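Local coordinates for protein MdcA (Pseudomonas aeruginosa, PDB 5VIT) that probably moves the acyl carrier protein from acetate to malonate, as the alpha subunit of malonate decarboxylase, at residues 54-59 and 150-155; 60-65 and 219-224; 66-71 and 88-93; 162-167 and 334-339; 168-173 and 312-317. All blocks are in the same frame, centred on the assembly; numbering follows the deposited sequence.

The five contacts show how one connected network can tie a parallel sheet to the loops at its strand ends and to the second half of a chain. Contact 1 pairs neighbouring strands 52-55 and 149-154. Contact 2 continues directly from residue 59; the centres of contacts 1 and 2 are about 8 Å apart. Contacts 2 and 3, centres about 11 Å apart, share helix 64-70. Contact 3 is nested inside the chain loop closed by contact 2, and contact 5 inside that of contact 4. Contacts 4 and 5 join residues 162-173 to loops beyond residue 310. Lys61 and Glu170 link contacts 2 and 5, and bound malonate, probably from the crystallisation liquor, lies near Gln60 and Phe312, consistent with a pocket there.

Contact 1: residues 54-59 and 150-155; sequences VLEGNN and ALVAGF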
# COMPACT_ATOMS: atom_id res chain seq x y z
N VAL A 54 32.95 24.38 24.74
CA VAL A 54 31.92 23.38 24.78
C VAL A 54 31.04 23.66 26.00
O VAL A 54 31.55 23.83 27.10
CB VAL A 54 32.52 21.97 24.83
CG1 VAL A 54 31.47 20.97 25.22
CG2 VAL A 54 33.12 21.62 23.48
N LEU A 55 29.73 23.74 25.79
CA LEU A 55 28.78 24.12 26.84
C LEU A 55 27.57 23.21 26.81
O LEU A 55 26.85 23.14 25.81
CB LEU A 55 28.32 25.58 26.66
CG LEU A 55 27.14 26.02 27.54
CD1 LEU A 55 27.40 25.72 29.05
CD2 LEU A 55 26.81 27.50 27.31
N GLU A 56 27.32 22.52 27.92
CA GLU A 56 26.31 21.48 27.90
C GLU A 56 24.94 22.08 27.86
O GLU A 56 24.37 22.56 28.86
CB GLU A 56 26.47 20.52 29.06
CG GLU A 56 27.41 19.40 28.66
CD GLU A 56 27.51 18.31 29.69
OE1 GLU A 56 27.02 18.49 30.82
OE2 GLU A 56 28.11 17.27 29.35
N GLY A 57 24.52 22.17 26.61
CA GLY A 57 23.18 21.93 26.18
C GLY A 57 23.35 20.55 25.56
O GLY A 57 23.77 20.39 24.40
N ASN A 58 23.10 19.55 26.39
CA ASN A 58 22.84 18.21 25.89
C ASN A 58 21.34 18.18 25.58
O ASN A 58 20.66 19.17 25.80
CB ASN A 58 23.28 17.16 26.92
CG ASN A 58 24.78 17.21 27.16
OD1 ASN A 58 25.49 17.89 26.43
ND2 ASN A 58 25.27 16.50 28.17
N ASN A 59 20.85 17.08 25.03
CA ASN A 59 19.42 16.98 24.77
C ASN A 59 18.59 17.17 26.04
O ASN A 59 17.55 17.82 26.02
CB ASN A 59 19.06 15.65 24.12
CG ASN A 59 19.31 15.63 22.64
OD1 ASN A 59 19.52 16.68 22.01
ND2 ASN A 59 19.25 14.44 22.06
N ALA A 150 35.65 23.14 28.44
CA ALA A 150 34.36 22.46 28.53
C ALA A 150 33.60 22.87 29.81
O ALA A 150 34.16 22.83 30.91
CB ALA A 150 34.53 20.96 28.46
N LEU A 151 32.34 23.26 29.63
CA LEU A 151 31.46 23.61 30.73
C LEU A 151 30.36 22.55 30.84
O LEU A 151 29.41 22.55 30.05
CB LEU A 151 30.85 25.00 30.51
CG LEU A 151 31.90 26.06 30.22
CD1 LEU A 151 31.26 27.40 29.89
CD2 LEU A 151 32.86 26.17 31.39
N VAL A 152 30.49 21.63 31.79
CA VAL A 152 29.59 20.48 31.82
C VAL A 152 29.03 20.27 33.22
O VAL A 152 29.41 20.98 34.16
CB VAL A 152 30.29 19.18 31.32
CG1 VAL A 152 30.87 19.38 29.92
CG2 VAL A 152 31.37 18.71 32.28
N ALA A 153 28.13 19.30 33.37
CA ALA A 153 27.38 19.16 34.60
C ALA A 153 27.36 17.72 35.11
O ALA A 153 27.38 16.78 34.32
CB ALA A 153 25.95 19.67 34.40
N GLY A 154 27.31 17.57 36.43
CA GLY A 154 27.19 16.26 37.05
C GLY A 154 26.28 16.32 38.27
O GLY A 154 25.91 17.42 38.72
N PHE A 155 25.90 15.17 38.81
CA PHE A 155 25.15 15.13 40.06
C PHE A 155 26.06 15.35 41.29
O PHE A 155 25.79 16.21 42.12
CB PHE A 155 24.41 13.81 40.22
CG PHE A 155 23.11 13.75 39.47
CD1 PHE A 155 22.99 12.97 38.32
CD2 PHE A 155 22.00 14.46 39.91
CE1 PHE A 155 21.78 12.90 37.61
CE2 PHE A 155 20.79 14.40 39.22
CZ PHE A 155 20.69 13.61 38.06
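Glu56 lays its extended side chain obliquely across Val152, with its carboxylate carbon CD 3.3 Å from Val152 CB and CG against the CG1 methyl. Beyond this packing against the valine the carboxylate reaches the backbone: Ala153 N donates to Glu56 OE1 at 2.9 Å, arriving from above the carboxylate plane rather than within it. The other oxygen, OE2, accepts from Asn58 ND2, again from well above the plane, and is also bonded to Thr172 of helix 172-180. One step back, Leu55 and Leu151 lie on the same face of the sheet, and Leu55 CD1 comes 3.8 Å from Leu151 CB. Leu55 CG is anti to the backbone N (chi1 170°), which carries its branch over toward Leu151. Val54 and Ala150 occupy the other face, their CB atoms 4.3 Å apart. Beneath these pairs the strands run parallel in the central sheet: Leu151 N bonds Val54 O at 2.7 Å, and Glu56 N bonds Leu151 O at 3.0 Å. Where strand 52-55 ends, the glutamate thus takes over from the backbone in holding the neighbouring strand. Partners on both oxygens satisfy this buried carboxylate and fix its rotation, with Lys61 nearby as a weak ion pair.

Contact 2: residues 60-65 and 219-224; sequences QKQADF and PFYIEP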
# COMPACT_ATOMS: atom_id res chain seq x y z
N GLN A 60 19.07 16.61 27.15
CA GLN A 60 18.31 16.66 28.39
C GLN A 60 19.06 17.45 29.48
O GLN A 60 18.57 18.48 29.96
CB GLN A 60 17.99 15.23 28.83
CG GLN A 60 17.11 14.48 27.82
CD GLN A 60 17.74 13.19 27.24
OE1 GLN A 60 18.97 13.02 27.21
NE2 GLN A 60 16.88 12.28 26.77
N LYS A 61 20.24 16.97 29.85
CA LYS A 61 21.09 17.62 30.84
C LYS A 61 21.54 19.04 30.42
O LYS A 61 22.12 19.21 29.35
CB LYS A 61 22.31 16.73 31.10
CG LYS A 61 23.03 16.98 32.41
CD LYS A 61 24.52 17.23 32.24
CE LYS A 61 25.25 16.05 31.60
NZ LYS A 61 25.90 15.16 32.57
N GLN A 62 21.28 20.04 31.26
CA GLN A 62 21.81 21.39 31.01
C GLN A 62 22.75 21.79 32.15
O GLN A 62 22.40 21.66 33.33
CB GLN A 62 20.69 22.44 30.89
CG GLN A 62 19.54 22.05 30.00
CD GLN A 62 19.97 21.82 28.56
OE1 GLN A 62 20.65 22.65 27.96
NE2 GLN A 62 19.58 20.66 28.01
N ALA A 63 23.94 22.28 31.80
CA ALA A 63 24.81 22.94 32.78
C ALA A 63 24.37 24.40 32.94
O ALA A 63 25.11 25.32 32.58
CB ALA A 63 26.27 22.85 32.37
N ASP A 64 23.17 24.60 33.47
CA ASP A 64 22.51 25.90 33.39
C ASP A 64 23.07 26.92 34.40
O ASP A 64 22.96 28.13 34.19
CB ASP A 64 20.99 25.73 33.57
CG ASP A 64 20.62 25.19 34.93
OD1 ASP A 64 20.99 24.04 35.25
OD2 ASP A 64 19.93 25.92 35.67
N PHE A 65 23.70 26.43 35.47
CA PHE A 65 24.39 27.35 36.36
C PHE A 65 25.58 27.96 35.62
O PHE A 65 25.74 29.19 35.58
CB PHE A 65 24.84 26.65 37.64
CG PHE A 65 25.60 27.54 38.59
CD1 PHE A 65 25.19 28.85 38.81
CD2 PHE A 65 26.72 27.08 39.26
CE1 PHE A 65 25.89 29.68 39.67
CE2 PHE A 65 27.42 27.90 40.13
CZ PHE A 65 27.01 29.20 40.34
N PRO A 219 19.93 22.35 41.54
CA PRO A 219 20.13 21.18 40.68
C PRO A 219 20.11 21.54 39.19
O PRO A 219 19.36 22.45 38.77
CB PRO A 219 18.95 20.26 41.05
CG PRO A 219 18.61 20.64 42.47
CD PRO A 219 18.90 22.12 42.57
N PHE A 220 20.97 20.89 38.41
CA PHE A 220 21.10 21.26 37.01
C PHE A 220 19.80 20.93 36.32
O PHE A 220 19.16 19.92 36.64
CB PHE A 220 22.30 20.55 36.33
CG PHE A 220 22.22 19.05 36.30
CD1 PHE A 220 21.51 18.39 35.30
CD2 PHE A 220 22.90 18.28 37.24
CE1 PHE A 220 21.44 17.02 35.26
CE2 PHE A 220 22.84 16.90 37.20
CZ PHE A 220 22.12 16.26 36.21
N TYR A 221 19.41 21.79 35.39
CA TYR A 221 18.14 21.67 34.72
C TYR A 221 18.12 20.41 33.85
O TYR A 221 19.09 20.10 33.16
CB TYR A 221 17.86 22.92 33.88
CG TYR A 221 16.46 22.94 33.31
CD1 TYR A 221 15.40 23.50 34.02
CD2 TYR A 221 16.20 22.37 32.07
CE1 TYR A 221 14.11 23.49 33.49
CE2 TYR A 221 14.92 22.36 31.54
CZ TYR A 221 13.88 22.92 32.25
OH TYR A 221 12.62 22.89 31.70
N ILE A 222 17.02 19.67 33.91
CA ILE A 222 16.86 18.51 33.04
C ILE A 222 15.61 18.70 32.19
O ILE A 222 14.53 18.91 32.71
CB ILE A 222 16.77 17.20 33.84
CG1 ILE A 222 18.03 17.02 34.69
CG2 ILE A 222 16.60 16.01 32.90
CD1 ILE A 222 17.99 15.83 35.63
N GLU A 223 15.78 18.63 30.88
CA GLU A 223 14.66 18.69 29.96
C GLU A 223 14.17 17.29 29.60
O GLU A 223 14.95 16.44 29.16
CB GLU A 223 15.06 19.45 28.69
CG GLU A 223 13.95 19.57 27.68
CD GLU A 223 12.88 20.55 28.12
OE1 GLU A 223 13.17 21.44 28.94
OE2 GLU A 223 11.74 20.42 27.64
N PRO A 224 12.87 17.02 29.78
CA PRO A 224 12.34 15.71 29.37
C PRO A 224 12.02 15.68 27.87
O PRO A 224 10.86 15.59 27.48
CB PRO A 224 11.06 15.56 30.21
CG PRO A 224 10.61 16.98 30.43
CD PRO A 224 11.88 17.83 30.51
O HOH W 1 18.32 24.39 37.30
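Gln60 to Gln62 run beside Tyr221 to Glu223 with a single backbone bridge between Lys61 and Ile222, flanked by Glu223 N to Gln60 O and Gln62 N to Tyr221 O, each 2.9 Å. Gln60 O is gripped twice, because Gln62 NE2 reaches it from the face of its carbonyl plane opposite to Glu223 N. Bent at chi2 (-61°), the Gln62 side chain folds back to this oxygen, NE2 also bonding Asn58 O, and its CG lies at the edge of the Tyr221 ring, 3.9 Å from CD2. Asp64 extends the contact through its carboxylate: OD1 accepts from Tyr221 N at 2.8 Å, from above the carboxylate plane, while OD2 pairs with Arg68 one helical turn on. A water spans Asp64 OD2 and Pro219 O. Lys61 rests its CG 3.3 Å from Phe220 CE1, approaching the ring obliquely, and sends NZ onward to Ser168 and Ala153. Tyr221 OH donates to Glu223 OE1 on the syn side, and Glu223 is further tied to Arg550. An inverse gamma turn centred on Ala63, the N-cap residue, leads into helix 64-70; strand 185-190 touches Ala63 and Phe220 through Gln189, and the partner loop runs from strand 212-215 toward helix 235-250.

Contact 3: residues 66-71 and 88-93; sequences LSRSLA and VGRPEH
Ser67 turns its hydroxyl straight at the next helix: OG, anti to the backbone N (chi1 179°), donates to Glu92 OE1 at 2.7 Å. It meets that oxygen from above the carboxylate plane. The same hydroxyl lies at the edge of the His93 imidazole, near the ring plane and 3.1 Å from CD2, so two consecutive residues of the second helix close on one small side chain. Glu92 reaches this position with an unusual first torsion of -25° and a bend at chi2, which curl its carboxylate back toward the start of its own helix. There it forms a salt bridge with Arg90, whose NE is 3.3 Å from Glu92 OE2 and makes a weak hydrogen bond to OE1. The two helices are 64-70 and 91-98, joined through strand 81-85 of the central parallel sheet, as is usual in the alternating helix-and-strand order of a Rossmann-like fold. Leu70 and Ala71 continue the packing onto Leu96 of the second helix. Arg68 lies alongside Glu92, pointing the same way, with the two CG atoms 3.7 Å apart; the contact is made by the aliphatic parts. Its guanidinium runs on to Asp64 and Asp217, each a salt-bridge partner. Arg68 NH1 lies 3.7 Å from Arg90 NH2, which comes to the edge of the Arg68 guanidinium with the two planes 72° apart. The acidic groups around them probably offset the like charges, and Arg90 also makes a cation-pi contact with Tyr221. At the far end Ala71 CB touches Glu92 CB at 4.3 Å.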
# COMPACT_ATOMS: atom_id res chain seq x y z
N LEU A 66 26.41 27.11 35.02
CA LEU A 66 27.52 27.55 34.18
C LEU A 66 27.03 28.42 33.03
O LEU A 66 27.64 29.43 32.68
CB LEU A 66 28.30 26.35 33.64
CG LEU A 66 28.97 25.48 34.70
CD1 LEU A 66 29.85 24.42 34.04
CD2 LEU A 66 29.78 26.35 35.66
N SER A 67 25.92 28.01 32.44
CA SER A 67 25.32 28.73 31.34
C SER A 67 24.85 30.14 31.75
O SER A 67 25.10 31.12 31.04
CB SER A 67 24.16 27.92 30.77
OG SER A 67 23.55 28.61 29.71
N ARG A 68 24.15 30.24 32.87
CA ARG A 68 23.70 31.55 33.35
C ARG A 68 24.88 32.40 33.83
O ARG A 68 24.88 33.62 33.67
CB ARG A 68 22.67 31.40 34.47
CG ARG A 68 21.39 30.73 34.03
CD ARG A 68 20.43 30.61 35.19
NE ARG A 68 21.07 30.04 36.37
CZ ARG A 68 20.89 28.79 36.75
NH1 ARG A 68 20.09 28.02 36.04
NH2 ARG A 68 21.49 28.31 37.84
N SER A 69 25.87 31.75 34.43
CA SER A 69 27.04 32.47 34.93
C SER A 69 27.90 33.02 33.79
O SER A 69 28.47 34.09 33.92
CB SER A 69 27.89 31.56 35.81
OG SER A 69 27.11 30.95 36.81
N LEU A 70 27.98 32.29 32.68
CA LEU A 70 28.72 32.76 31.50
C LEU A 70 28.04 34.00 30.92
O LEU A 70 28.71 34.91 30.43
CB LEU A 70 28.82 31.65 30.43
CG LEU A 70 29.65 31.90 29.16
CD1 LEU A 70 31.08 32.23 29.51
CD2 LEU A 70 29.63 30.67 28.23
N ALA A 71 26.71 34.03 30.97
CA ALA A 71 25.96 35.14 30.39
C ALA A 71 26.09 36.43 31.22
O ALA A 71 25.71 37.51 30.76
CB ALA A 71 24.50 34.76 30.23
N VAL A 88 21.06 23.58 21.56
CA VAL A 88 21.02 25.00 21.90
C VAL A 88 19.60 25.40 22.25
O VAL A 88 18.93 26.06 21.46
CB VAL A 88 21.51 25.90 20.72
CG1 VAL A 88 21.64 27.34 21.17
CG2 VAL A 88 22.82 25.41 20.20
N GLY A 89 19.14 25.00 23.43
CA GLY A 89 17.74 25.17 23.80
C GLY A 89 17.40 26.28 24.78
O GLY A 89 16.29 26.80 24.75
N ARG A 90 18.34 26.64 25.64
CA ARG A 90 18.09 27.58 26.73
C ARG A 90 18.32 29.04 26.34
O ARG A 90 19.22 29.35 25.57
CB ARG A 90 18.96 27.19 27.93
CG ARG A 90 18.76 25.74 28.36
CD ARG A 90 17.90 25.68 29.61
NE ARG A 90 18.48 26.52 30.66
CZ ARG A 90 17.86 26.80 31.80
NH1 ARG A 90 16.64 26.31 32.03
NH2 ARG A 90 18.45 27.58 32.71
N PRO A 91 17.49 29.96 26.88
CA PRO A 91 17.60 31.40 26.58
C PRO A 91 19.00 32.01 26.78
O PRO A 91 19.41 32.83 25.94
CB PRO A 91 16.59 32.04 27.55
CG PRO A 91 16.08 30.92 28.45
CD PRO A 91 16.28 29.66 27.67
N GLU A 92 19.72 31.62 27.83
CA GLU A 92 21.07 32.14 28.08
C GLU A 92 22.06 31.75 26.98
O GLU A 92 23.10 32.41 26.80
CB GLU A 92 21.65 31.65 29.41
CG GLU A 92 20.66 31.25 30.44
CD GLU A 92 20.18 29.85 30.24
OE1 GLU A 92 20.94 28.89 30.51
OE2 GLU A 92 19.02 29.71 29.80
N HIS A 93 21.76 30.66 26.29
CA HIS A 93 22.62 30.16 25.24
C HIS A 93 22.73 31.20 24.13
O HIS A 93 23.83 31.56 23.69
CB HIS A 93 22.09 28.83 24.70
CG HIS A 93 22.12 27.71 25.70
ND1 HIS A 93 21.41 26.55 25.54
CD2 HIS A 93 22.79 27.59 26.88
CE1 HIS A 93 21.64 25.74 26.56
NE2 HIS A 93 22.47 26.35 27.39

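Contact 4: residues 162-167 and 334-339; sequences NVYTGP and DGSLRS
Asp334 opens the second segment by facing the phenol of Tyr164, its carboxylate turned nearly perpendicular to the ring and Asp334 OD2 3.5 Å from Tyr164 OH. A water that donates to OD2 also lies within hydrogen-bonding distance of Tyr164 OH. The other carboxylate oxygen is taken by Arg202 in a salt bridge. After Gly335, Ser336 stands between the two groups: its OG donates to the syn lone pair of Asp334 OD2 at 2.7 Å and lies 2.7 Å from Tyr164 OH, in the plane of the ring and at its edge. With OG between its backbone N and carbonyl carbon (chi1 76°), the serine faces back to the aspartate and across to the tyrosine together. Tyr164 belongs to strand 163-164, an outer strand of a small three-stranded mixed sheet, and the segment after it leads toward helix 172-180; the partner loop joins helix 319-323 to helix 341-350, so the contact ties that small sheet to the second half of the chain. Next comes Leu337, which crosses Pro167 obliquely and places CD2 3.8 Å from Pro167 CB. Leu337 O lies against the Gly166-Pro167 peptide, 3.2 Å from Pro167 N, which has no hydrogen to give, and Arg202 makes a weak bond to the same oxygen. Arg338 points away from residues 162-167 and pairs with Asp204. Ser339 then closes on the carbonyl of Pro167, Ser339 OG donating to Pro167 O at 2.9 Å from well above the carbonyl plane, while the same OG accepts from the backbone N of Glu170.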
# COMPACT_ATOMS: atom_id res chain seq x y z
N ASN A 162 36.55 13.74 40.98
CA ASN A 162 35.78 12.63 40.42
C ASN A 162 34.33 13.05 40.40
O ASN A 162 33.85 13.68 41.35
CB ASN A 162 35.94 11.34 41.22
CG ASN A 162 37.36 10.87 41.29
OD1 ASN A 162 37.91 10.38 40.30
ND2 ASN A 162 37.98 11.00 42.46
N VAL A 163 33.65 12.74 39.29
CA VAL A 163 32.28 13.19 39.07
C VAL A 163 31.38 12.02 38.76
O VAL A 163 31.72 11.14 37.95
CB VAL A 163 32.19 14.21 37.90
CG1 VAL A 163 30.73 14.55 37.59
CG2 VAL A 163 32.97 15.47 38.23
N TYR A 164 30.23 12.00 39.43
CA TYR A 164 29.16 11.07 39.12
C TYR A 164 28.10 11.78 38.27
O TYR A 164 27.59 12.83 38.65
CB TYR A 164 28.54 10.51 40.40
CG TYR A 164 27.22 9.79 40.21
CD1 TYR A 164 27.17 8.52 39.64
CD2 TYR A 164 26.03 10.38 40.61
CE1 TYR A 164 25.96 7.86 39.47
CE2 TYR A 164 24.82 9.72 40.45
CZ TYR A 164 24.78 8.47 39.88
OH TYR A 164 23.57 7.84 39.72
N THR A 165 27.80 11.21 37.11
CA THR A 165 26.80 11.79 36.22
C THR A 165 25.57 10.91 36.08
O THR A 165 24.55 11.38 35.60
CB THR A 165 27.36 12.04 34.80
OG1 THR A 165 28.00 10.85 34.32
CG2 THR A 165 28.33 13.21 34.79
N GLY A 166 25.69 9.64 36.47
CA GLY A 166 24.55 8.74 36.50
C GLY A 166 23.71 8.62 35.23
O GLY A 166 24.26 8.50 34.13
N PRO A 167 22.37 8.63 35.38
CA PRO A 167 21.42 8.52 34.26
C PRO A 167 21.57 9.65 33.26
O PRO A 167 21.15 9.48 32.11
CB PRO A 167 20.06 8.58 34.95
CG PRO A 167 20.32 7.97 36.29
CD PRO A 167 21.67 8.52 36.68
N ASP A 334 26.29 0.99 41.40
CA ASP A 334 25.39 1.72 42.29
C ASP A 334 23.93 1.41 41.97
O ASP A 334 23.05 1.69 42.77
CB ASP A 334 25.64 3.22 42.18
CG ASP A 334 25.30 3.76 40.80
OD1 ASP A 334 26.01 3.41 39.84
OD2 ASP A 334 24.33 4.53 40.68
N GLY A 335 23.69 0.86 40.78
CA GLY A 335 22.36 0.46 40.38
C GLY A 335 21.63 1.42 39.44
O GLY A 335 20.55 1.08 38.95
N SER A 336 22.20 2.60 39.20
CA SER A 336 21.55 3.57 38.32
C SER A 336 21.99 3.43 36.84
O SER A 336 23.04 2.84 36.52
CB SER A 336 21.79 5.01 38.81
OG SER A 336 23.10 5.47 38.52
N LEU A 337 21.15 3.96 35.96
CA LEU A 337 21.40 4.00 34.53
C LEU A 337 22.76 4.60 34.19
O LEU A 337 23.20 5.57 34.82
CB LEU A 337 20.29 4.81 33.85
CG LEU A 337 20.42 5.09 32.36
CD1 LEU A 337 20.07 3.82 31.63
CD2 LEU A 337 19.52 6.26 31.95
N ARG A 338 23.44 4.01 33.21
CA ARG A 338 24.57 4.66 32.55
C ARG A 338 24.24 4.91 31.07
O ARG A 338 24.42 4.05 30.21
CB ARG A 338 25.86 3.84 32.69
CG ARG A 338 26.98 4.22 31.72
CD ARG A 338 27.99 5.23 32.24
NE ARG A 338 29.05 5.44 31.24
CZ ARG A 338 30.11 6.23 31.41
NH1 ARG A 338 30.28 6.89 32.55
NH2 ARG A 338 31.02 6.35 30.45
N SER A 339 23.75 6.10 30.80
CA SER A 339 23.52 6.53 29.43
C SER A 339 24.85 6.87 28.81
O SER A 339 25.84 7.04 29.52
CB SER A 339 22.58 7.74 29.40
OG SER A 339 23.17 8.82 30.12
O HOH W 2 22.90 6.08 42.39

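Contact 5: residues 168-173 and 312-317; sequences STEDTP and FGTELG
Glu170 packs its CG onto the backbone of Gly313, 3.4 Å from CA, and this is the tight part of the contact. Gly313, with no side chain, lets the glutamate chain lie directly on its backbone. Alongside, Glu170 CA lies 3.5 Å from Phe312 O in a nearly straight CA-H...O contact, 175° at the hydrogen. A type II' beta turn from Thr169 to Thr172 presents Glu170, at a positive phi of 49°, and leads into helix 172-180. The partner loop follows strand 308-310 of the mixed eight-stranded sheet, so the turn is one of the places where the two halves of the chain come together. Away from Gly313 the packing is looser. The carboxylate of Glu170 passes Thr314 without bonding to it, and OE1 accepts instead from Lys61 N. Ser168 OG approaches the Thr314 methyl CG2 at 3.5 Å, a van der Waals touch between groups that are both buried. On the other side of Gly313, Phe312 turns its ring from Glu170 toward helix 341-350, where a malonate ion, probably from the crystallisation liquor, comes within about 3 Å of its side chain, nearest atoms.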
# COMPACT_ATOMS: atom_id res chain seq x y z
N SER A 168 22.14 10.77 33.70
CA SER A 168 22.32 11.93 32.84
C SER A 168 23.74 12.05 32.30
O SER A 168 24.17 13.14 31.95
CB SER A 168 21.95 13.22 33.60
OG SER A 168 20.65 13.14 34.14
N THR A 169 24.47 10.93 32.24
CA THR A 169 25.82 10.92 31.65
C THR A 169 25.84 11.56 30.25
O THR A 169 26.64 12.46 29.97
CB THR A 169 26.37 9.49 31.55
OG1 THR A 169 26.54 8.95 32.87
CG2 THR A 169 27.69 9.48 30.82
N GLU A 170 24.95 11.08 29.38
CA GLU A 170 24.69 11.71 28.09
C GLU A 170 25.96 12.03 27.27
O GLU A 170 26.72 11.13 26.94
CB GLU A 170 23.83 12.97 28.31
CG GLU A 170 22.41 12.60 28.77
CD GLU A 170 21.51 13.77 29.12
OE1 GLU A 170 21.43 14.75 28.35
OE2 GLU A 170 20.85 13.70 30.19
N ASP A 171 26.17 13.31 26.95
CA ASP A 171 27.26 13.68 26.05
C ASP A 171 28.59 13.89 26.76
O ASP A 171 29.64 13.99 26.11
CB ASP A 171 26.98 14.97 25.25
CG ASP A 171 25.51 15.16 24.87
OD1 ASP A 171 24.58 14.65 25.54
OD2 ASP A 171 25.29 15.74 23.78
N THR A 172 28.53 13.97 28.08
CA THR A 172 29.64 14.47 28.89
C THR A 172 30.99 13.77 28.61
O THR A 172 31.98 14.47 28.34
CB THR A 172 29.31 14.37 30.40
OG1 THR A 172 28.07 15.05 30.66
CG2 THR A 172 30.41 14.99 31.24
N PRO A 173 31.04 12.42 28.64
CA PRO A 173 32.37 11.83 28.39
C PRO A 173 32.90 12.13 26.98
O PRO A 173 34.11 12.28 26.78
CB PRO A 173 32.14 10.32 28.60
CG PRO A 173 30.68 10.11 28.65
CD PRO A 173 29.98 11.41 28.84
N PHE A 312 20.70 6.92 25.04
CA PHE A 312 21.50 8.10 24.72
C PHE A 312 21.65 8.96 25.96
O PHE A 312 22.72 9.50 26.26
CB PHE A 312 20.86 8.93 23.60
CG PHE A 312 20.52 8.14 22.37
CD1 PHE A 312 21.46 7.99 21.34
CD2 PHE A 312 19.26 7.55 22.22
CE1 PHE A 312 21.15 7.27 20.20
CE2 PHE A 312 18.94 6.83 21.08
CZ PHE A 312 19.89 6.68 20.08
N GLY A 313 20.53 9.11 26.66
CA GLY A 313 20.46 9.91 27.86
C GLY A 313 19.34 9.38 28.73
O GLY A 313 19.03 8.18 28.70
N THR A 314 18.71 10.28 29.50
CA THR A 314 17.61 9.87 30.34
C THR A 314 16.45 10.83 30.26
O THR A 314 16.60 12.01 29.95
CB THR A 314 18.01 9.75 31.83
OG1 THR A 314 16.94 9.15 32.55
CG2 THR A 314 18.32 11.12 32.42
N GLU A 315 15.27 10.28 30.55
CA GLU A 315 14.05 11.05 30.58
C GLU A 315 13.63 11.24 32.03
O GLU A 315 13.35 10.27 32.74
CB GLU A 315 12.97 10.33 29.76
CG GLU A 315 13.15 10.52 28.28
CD GLU A 315 13.08 11.99 27.90
OE1 GLU A 315 12.13 12.66 28.35
OE2 GLU A 315 13.97 12.48 27.17
N LEU A 316 13.59 12.50 32.45
CA LEU A 316 13.34 12.85 33.85
C LEU A 316 12.15 12.11 34.42
O LEU A 316 11.05 12.17 33.87
CB LEU A 316 13.12 14.36 34.00
CG LEU A 316 12.98 14.88 35.42
CD1 LEU A 316 14.19 14.47 36.25
CD2 LEU A 316 12.81 16.40 35.43
N GLY A 317 12.41 11.40 35.52
CA GLY A 317 11.39 10.65 36.22
C GLY A 317 11.42 9.17 35.94
O GLY A 317 10.74 8.39 36.61